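PDB 3HK4: Mlr7391 protein from Mesorhizobium loti, which is of unknown function but, as an NTF2-like protein with a SnoaL-like domain, may resemble the polyketide cyclases of that family. Local coordinates for residues A[26-29]-A[30-34]. Residues are numbered along the deposited sequence; the frame is centred on the assembly and turned at random.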
loop_
_atom_site.group_PDB
_atom_site.type_symbol
_atom_site.label_atom_id
_atom_site.label_comp_id
_atom_site.label_asym_id
_atom_site.label_seq_id
_atom_site.Cartn_x
_atom_site.Cartn_y
_atom_site.Cartn_z
ATOM N N ALA A 26 3.411 -3.671 25.704
ATOM C CA ALA A 26 2.294 -2.815 25.396
ATOM C C ALA A 26 2.550 -1.366 25.746
ATOM O O ALA A 26 2.194 -0.476 24.970
ATOM C CB ALA A 26 1.029 -3.309 26.140
ATOM N N LYS A 27 3.113 -1.132 26.931
ATOM C CA LYS A 27 3.425 0.204 27.401
ATOM C C LYS A 27 4.503 0.845 26.562
ATOM O O LYS A 27 4.392 2.000 26.166
ATOM C CB LYS A 27 3.849 0.144 28.851
ATOM C CG LYS A 27 4.225 1.484 29.474
ATOM C CD LYS A 27 4.829 1.289 30.882
ATOM C CE LYS A 27 5.114 2.643 31.594
ATOM N NZ LYS A 27 6.123 3.517 30.930
ATOM N N ASP A 28 5.536 0.107 26.236
ATOM C CA ASP A 28 6.622 0.695 25.439
ATOM C C ASP A 28 6.090 1.070 24.053
ATOM O O ASP A 28 6.262 2.189 23.601
ATOM C CB ASP A 28 7.780 -0.290 25.355
ATOM C CG ASP A 28 8.997 0.279 24.696
ATOM O OD1 ASP A 28 9.269 1.475 24.860
ATOM O OD2 ASP A 28 9.703 -0.494 24.015
ATOM N N PHE A 29 5.454 0.119 23.387
ATOM C CA PHE A 29 4.894 0.310 22.030
ATOM C C PHE A 29 3.956 1.499 21.996
ATOM O O PHE A 29 4.038 2.323 21.101
ATOM C CB PHE A 29 4.189 -0.992 21.636
ATOM C CG PHE A 29 3.593 -0.999 20.271
ATOM C CD1 PHE A 29 4.323 -1.378 19.199
ATOM C CD2 PHE A 29 2.254 -0.707 20.088
ATOM C CE1 PHE A 29 3.728 -1.405 17.920
ATOM C CE2 PHE A 29 1.669 -0.721 18.833
ATOM C CZ PHE A 29 2.424 -1.093 17.757
ATOM N N THR A 30 3.100 1.610 23.001
ATOM C CA THR A 30 2.130 2.724 23.075
ATOM C C THR A 30 2.839 4.054 23.230
ATOM O O THR A 30 2.487 5.023 22.570
ATOM C CB THR A 30 1.118 2.499 24.217
ATOM O OG1 THR A 30 0.480 1.242 23.975
ATOM C CG2 THR A 30 0.067 3.643 24.269
ATOM N N GLU A 31 3.830 4.104 24.100
ATOM C CA GLU A 31 4.565 5.332 24.318
ATOM C C GLU A 31 5.273 5.755 23.040
ATOM O O GLU A 31 5.314 6.925 22.691
ATOM C CB GLU A 31 5.550 5.160 25.487
ATOM C CG GLU A 31 4.853 5.102 26.853
ATOM C CD GLU A 31 5.801 4.785 28.033
ATOM O OE1 GLU A 31 7.042 4.693 27.839
ATOM O OE2 GLU A 31 5.289 4.612 29.166
ATOM N N LEU A 32 5.873 4.792 22.348
ATOM C CA LEU A 32 6.505 5.084 21.097
ATOM C C LEU A 32 5.517 5.641 20.075
ATOM O O LEU A 32 5.801 6.665 19.395
ATOM C CB LEU A 32 7.255 3.819 20.576
ATOM C CG LEU A 32 8.528 3.440 21.286
ATOM C CD1 LEU A 32 8.995 1.992 20.851
ATOM C CD2 LEU A 32 9.613 4.434 21.005
ATOM N N LEU A 33 4.339 5.050 19.979
ATOM C CA LEU A 33 3.320 5.604 19.034
ATOM C C LEU A 33 2.909 7.002 19.454
ATOM O O LEU A 33 2.863 7.916 18.592
ATOM C CB LEU A 33 2.074 4.735 18.906
ATOM C CG LEU A 33 2.249 3.298 18.384
ATOM C CD1 LEU A 33 0.860 2.670 18.106
ATOM C CD2 LEU A 33 3.149 3.180 17.197
ATOM N N LYS A 34 2.627 7.205 20.746
ATOM C CA LYS A 34 2.275 8.551 21.223
ATOM C C LYS A 34 3.335 9.602 20.888
ATOM O O LYS A 34 3.008 10.747 20.583
ATOM C CB LYS A 34 2.070 8.581 22.728
ATOM C CG LYS A 34 0.830 7.875 23.203
ATOM C CD LYS A 34 0.743 8.038 24.699
ATOM C CE LYS A 34 -0.477 7.392 25.244
ATOM N NZ LYS A 34 -0.518 7.568 26.691
HETATM O O HOH W 1 7.620 1.684 29.229
#
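Phe29 and Leu33, one turn apart on helix 22-34, meet on the flank that the helix turns to the protein interior. From Phe29 CB, which lies 3.1 Å from Thr30 N, the side chain leaves with CG anti to the backbone N (chi1 -178°), and this places the ring on the side of its own carbonyl carbon, toward the following turn and Leu33. CG and CD2 still pass the Thr30 amide; CE2 then comes within 3.6 Å of Leu33 CD1, and CZ touches the same methyl more loosely. Leu33 CG sits over one face of the ring, while Tyr122 meets it edge-to-face and Phe97 adds a second, steeply inclined ring. With an alanine here, Leu33 CD1 would probably lose its aromatic neighbour and a gap would open before Tyr122 and Phe97. Ala26 O takes two hydrogen bonds from Thr30, the amide N at 3.0 Å and OG1 at 2.6 Å, reaching it from opposite faces of the carbonyl plane; the hydroxyl of this buried threonine is thus satisfied by its own helix. On the outer flank Lys27 and Glu31 form an i to i+4 salt bridge whose modelled length is doubtful, with a water 2.9 Å from Lys27 NZ and only weakly bound to Glu31 OE1. The Asp28 carboxylate crosses Leu32 CD1 loosely, OD1 at 4.1 Å, but OD2 is held by Lys44 and Tyr45 of helix 38-45. Leu32 N closes the turn on Asp28 O at 2.9 Å. Buried Ala26, Phe29 and Thr30 set against the charged Lys27-Glu31 side mark an amphipathic helix, here the N-terminal one packed against the curved sheet of an NTF2-like alpha+beta fold.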